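Local coordinates for protein cellulosomal scaffoldin (Bacteroides cellulosolvens, PDB 1TYJ) that serves as a type-II cohesin module of a cellulosomal scaffoldin and probably binds dockerin modules, helping to assemble the cellulosome, at residues N29-Y33 with T65-G69; G125-F131 with V161-I167. All blocks are in the same frame, centred on the assembly; numbering follows the deposited sequence.

Both interactions reach the same sheet of the cohesin sandwich: strand 30-38, where interaction 1 begins, is hydrogen-bonded as an antiparallel neighbour to strand 126-131, which carries half of interaction 2. They lie on opposite sides of the centre of the chain, their own centres 23 Å apart and their nearest atoms about 7 Å apart, so they do not touch. Phe35 bridges the gap, its ring meeting Tyr33 of interaction 1 and standing edge-to-face with Phe131 of interaction 2. Interaction 1 packs a loop against the sheet mainly through apolar side chains, whereas interaction 2 adds backbone and amide hydrogen bonds along a partly solvent-facing contact. Neither contact holds a ligand.

Interaction 1 of 2, residues N29-Y33 with T65-G69; sequences NFSGY and TLLQG
Leu67 reaches from its loop into the angle between Phe30 and Tyr33, and its two methyl groups do different jobs there. Leu67 CD1 is shared by both rings: it meets the edge of the Tyr33 ring in its plane, 3.7 Å from Tyr33 CD2, and lies 3.8 Å from Phe30 CE1. Leu67 CD2 turns to the backbone instead and rests 3.6 Å from Ser31 O. Between them, Leu67 CG sits 3.7 Å from Phe30 CE1, the two side chains crossing at about a right angle. Phe30 gets to this spot because its CG lies anti to the backbone N (chi1 177°), which carries the ring toward the loop; Gly32 N lies over one face of that ring, toward the rim. Leu66 adds a looser touch at the same ring, its CD1 4.1 Å from Phe30 CD1, and also packs on Val110 of strand 108-117.

Between 29-33 and 65-69 the side-chain contacts are apolar, with one leucine methyl laid on the strand backbone. The backbone N and O of Leu67 are bonded elsewhere: at a left-handed conformation (phi 63°), its N bonds to Glu105 OE1 and its O receives Arg90 NE, so the backbone is pinned on both sides of the side chain that plugs the core. Across the way, Phe30 O is hydrogen-bonded to Tyr98 OH, from helix 95-100.

Residues 65-69 belong to the link that passes from strand 62-63 in one sheet to strand 73-77 in the other. A leucine from such a crossing loop, wedged between core aromatics near one end of the sheets, closes the hydrophobic interior of the cohesin beta sandwich.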
# COMPACT_ATOMS: atom_id res chain seq x y z
N ASN A 29 1.53 -6.00 -17.27
CA ASN A 29 0.08 -5.90 -17.52
C ASN A 29 -0.71 -5.81 -16.20
O ASN A 29 -1.81 -6.35 -16.08
CB ASN A 29 -0.44 -7.07 -18.37
CG ASN A 29 0.23 -7.16 -19.72
OD1 ASN A 29 0.30 -8.25 -20.33
ND2 ASN A 29 0.68 -6.01 -20.24
N PHE A 30 -0.11 -5.10 -15.24
CA PHE A 30 -0.69 -4.92 -13.90
C PHE A 30 -2.14 -4.41 -13.92
O PHE A 30 -2.44 -3.32 -14.48
CB PHE A 30 0.20 -3.91 -13.16
CG PHE A 30 -0.30 -3.55 -11.79
CD1 PHE A 30 -0.67 -2.24 -11.50
CD2 PHE A 30 -0.37 -4.53 -10.77
CE1 PHE A 30 -1.09 -1.86 -10.19
CE2 PHE A 30 -0.81 -4.18 -9.48
CZ PHE A 30 -1.18 -2.81 -9.20
N SER A 31 -3.01 -5.12 -13.21
CA SER A 31 -4.44 -4.75 -13.19
C SER A 31 -5.02 -4.53 -11.78
O SER A 31 -6.19 -4.13 -11.65
CB SER A 31 -5.31 -5.81 -13.90
OG SER A 31 -5.38 -6.94 -13.01
N GLY A 32 -4.25 -4.82 -10.74
CA GLY A 32 -4.80 -4.65 -9.41
C GLY A 32 -3.96 -5.27 -8.32
O GLY A 32 -3.08 -6.09 -8.59
N TYR A 33 -4.24 -4.88 -7.08
CA TYR A 33 -3.46 -5.41 -5.93
C TYR A 33 -4.35 -5.53 -4.73
O TYR A 33 -5.44 -4.92 -4.67
CB TYR A 33 -2.28 -4.46 -5.56
CG TYR A 33 -2.78 -3.18 -4.92
CD1 TYR A 33 -2.93 -3.09 -3.54
CD2 TYR A 33 -3.20 -2.09 -5.70
CE1 TYR A 33 -3.48 -1.95 -2.93
CE2 TYR A 33 -3.74 -0.92 -5.10
CZ TYR A 33 -3.89 -0.88 -3.71
OH TYR A 33 -4.40 0.24 -3.09
N THR A 65 -0.60 6.94 -9.15
CA THR A 65 -0.90 7.29 -10.54
C THR A 65 -1.44 6.10 -11.35
O THR A 65 -2.08 6.29 -12.39
CB THR A 65 0.34 7.84 -11.24
OG1 THR A 65 1.35 6.86 -11.19
CG2 THR A 65 0.89 9.05 -10.48
N LEU A 66 -1.15 4.87 -10.90
CA LEU A 66 -1.68 3.69 -11.58
C LEU A 66 -3.11 3.35 -11.14
O LEU A 66 -3.60 3.85 -10.12
CB LEU A 66 -0.77 2.46 -11.30
CG LEU A 66 0.68 2.61 -11.77
CD1 LEU A 66 1.42 1.24 -11.68
CD2 LEU A 66 0.78 3.21 -13.16
N LEU A 67 -3.77 2.49 -11.92
CA LEU A 67 -5.15 2.07 -11.61
C LEU A 67 -6.11 3.26 -11.65
O LEU A 67 -7.13 3.30 -10.96
CB LEU A 67 -5.19 1.31 -10.27
CG LEU A 67 -4.25 0.10 -10.21
CD1 LEU A 67 -4.33 -0.56 -8.82
CD2 LEU A 67 -4.56 -0.90 -11.34
N GLN A 68 -5.80 4.23 -12.52
CA GLN A 68 -6.61 5.45 -12.64
C GLN A 68 -7.31 5.54 -13.99
O GLN A 68 -8.05 6.49 -14.21
CB GLN A 68 -5.76 6.72 -12.36
CG GLN A 68 -5.25 6.72 -10.91
CD GLN A 68 -6.37 6.72 -9.85
OE1 GLN A 68 -6.32 5.97 -8.85
NE2 GLN A 68 -7.36 7.60 -10.02
N GLY A 69 -7.12 4.54 -14.83
CA GLY A 69 -7.84 4.44 -16.10
C GLY A 69 -9.33 4.16 -15.92
O GLY A 69 -9.77 3.67 -14.86

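Interaction 2 of 2, residues G125-F131 with V161-I167; sequences GIKLATF and VVQPGLI
Phe131 fills the inner side of this contact: its CD1 lies 3.7 Å from Val161 CG1 and 3.8 Å from Pro164 CD, the proline crossing the ring at about a right angle. Ile126 and Ile167 form the second tight patch, side by side with CG1 against CG1 at 3.7 Å, and Leu128 CD1 closes on Ile167 CD1. Replacing Phe131 with an alanine would probably take away the ring that Val161 CG1 and Pro164 CD pack on, and open a gap toward Val3 and Phe35.

The solvent side is looser. Lys127 runs outward, its CG and CA resting on Leu166 CD2, and where the strands part a water donates to both Ala129 O and Pro164 O. Gln163 is the exception, an exposed side chain bent at chi2 (-67°) whose amide is held twice: OE1 takes Phe131 N on a lone pair at 2.8 Å, and NE2 gives to Phe131 O at 3.0 Å, standing in for a neighbouring strand.

Regular pairing is short: Ile126 and Ile167 exchange two backbone bonds, and Leu128 N reaches Gly165 O almost straight (172°). This is a short antiparallel pairing, interrupted where strand 126-131 breaks and the chain after strand 160-161 crosses from one sheet of the cohesin beta sandwich to the other.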
# COMPACT_ATOMS: atom_id res chain seq x y z
N GLY A 125 15.30 4.12 15.67
CA GLY A 125 14.26 4.10 14.62
C GLY A 125 13.27 2.95 14.78
O GLY A 125 13.45 2.04 15.60
N ILE A 126 12.19 3.02 14.00
CA ILE A 126 11.29 1.90 13.83
C ILE A 126 11.01 1.73 12.34
O ILE A 126 11.08 2.69 11.57
CB ILE A 126 9.94 2.12 14.57
CG1 ILE A 126 9.15 3.30 13.98
CG2 ILE A 126 10.15 2.36 16.07
CD1 ILE A 126 7.68 3.40 14.50
N LYS A 127 10.72 0.50 11.94
CA LYS A 127 10.23 0.22 10.59
C LYS A 127 8.94 1.02 10.41
O LYS A 127 8.06 1.00 11.28
CB LYS A 127 9.97 -1.28 10.44
CG LYS A 127 11.24 -2.13 10.38
CD LYS A 127 10.82 -3.60 10.53
CE LYS A 127 12.00 -4.56 10.38
NZ LYS A 127 11.49 -5.99 10.43
N LEU A 128 8.80 1.73 9.30
CA LEU A 128 7.54 2.50 9.16
C LEU A 128 6.32 1.56 9.09
O LEU A 128 5.25 1.83 9.68
CB LEU A 128 7.60 3.39 7.93
CG LEU A 128 6.35 4.26 7.70
CD1 LEU A 128 6.03 5.10 8.95
CD2 LEU A 128 6.56 5.17 6.47
N ALA A 129 6.48 0.47 8.36
CA ALA A 129 5.44 -0.55 8.25
C ALA A 129 6.07 -1.81 7.69
O ALA A 129 7.20 -1.76 7.20
CB ALA A 129 4.31 -0.06 7.32
N THR A 130 5.32 -2.90 7.74
CA THR A 130 5.72 -4.15 7.12
C THR A 130 4.57 -4.74 6.28
O THR A 130 3.41 -4.66 6.68
CB THR A 130 6.15 -5.18 8.21
OG1 THR A 130 5.05 -5.49 9.06
CG2 THR A 130 7.31 -4.64 9.06
N PHE A 131 4.89 -5.32 5.12
CA PHE A 131 3.90 -6.10 4.41
C PHE A 131 3.94 -7.52 5.01
O PHE A 131 5.00 -8.17 5.01
CB PHE A 131 4.27 -6.19 2.93
CG PHE A 131 4.17 -4.87 2.20
CD1 PHE A 131 5.28 -4.04 2.08
CD2 PHE A 131 2.99 -4.51 1.55
CE1 PHE A 131 5.21 -2.81 1.35
CE2 PHE A 131 2.89 -3.29 0.81
CZ PHE A 131 4.00 -2.44 0.71
N VAL A 161 8.83 -8.62 -2.55
CA VAL A 161 8.32 -7.48 -1.80
C VAL A 161 9.49 -6.87 -1.03
O VAL A 161 10.08 -7.53 -0.17
CB VAL A 161 7.18 -7.93 -0.83
CG1 VAL A 161 6.71 -6.78 0.09
CG2 VAL A 161 6.03 -8.53 -1.63
N VAL A 162 9.82 -5.63 -1.35
CA VAL A 162 10.90 -4.93 -0.63
C VAL A 162 10.29 -4.21 0.56
O VAL A 162 9.49 -3.30 0.40
CB VAL A 162 11.65 -3.96 -1.52
CG1 VAL A 162 12.87 -3.32 -0.75
CG2 VAL A 162 12.13 -4.70 -2.82
N GLN A 163 10.66 -4.63 1.76
CA GLN A 163 10.00 -4.10 2.98
C GLN A 163 10.37 -2.63 3.20
O GLN A 163 11.50 -2.24 2.91
CB GLN A 163 10.41 -4.97 4.20
CG GLN A 163 9.86 -6.42 4.19
CD GLN A 163 8.33 -6.48 4.33
OE1 GLN A 163 7.68 -5.53 4.83
NE2 GLN A 163 7.74 -7.59 3.89
N PRO A 164 9.43 -1.81 3.71
CA PRO A 164 9.75 -0.41 3.99
C PRO A 164 10.93 -0.19 4.94
O PRO A 164 11.27 -1.06 5.80
CB PRO A 164 8.48 0.12 4.65
CG PRO A 164 7.35 -0.75 4.02
CD PRO A 164 8.02 -2.14 3.99
N GLY A 165 11.54 0.97 4.77
CA GLY A 165 12.64 1.36 5.67
C GLY A 165 12.19 2.02 6.97
O GLY A 165 11.00 1.98 7.35
N LEU A 166 13.18 2.57 7.67
CA LEU A 166 12.95 3.10 9.00
C LEU A 166 12.63 4.59 9.03
O LEU A 166 12.97 5.35 8.11
CB LEU A 166 14.21 2.87 9.86
CG LEU A 166 14.82 1.48 9.91
CD1 LEU A 166 15.81 1.41 11.10
CD2 LEU A 166 13.89 0.35 9.95
N ILE A 167 12.01 5.00 10.13
CA ILE A 167 11.88 6.40 10.46
C ILE A 167 12.58 6.62 11.82
O ILE A 167 12.75 5.69 12.62
CB ILE A 167 10.38 6.86 10.53
CG1 ILE A 167 9.58 6.00 11.52
CG2 ILE A 167 9.79 6.82 9.10
CD1 ILE A 167 8.18 6.58 11.90
O HOH W 1 9.77 -3.04 7.10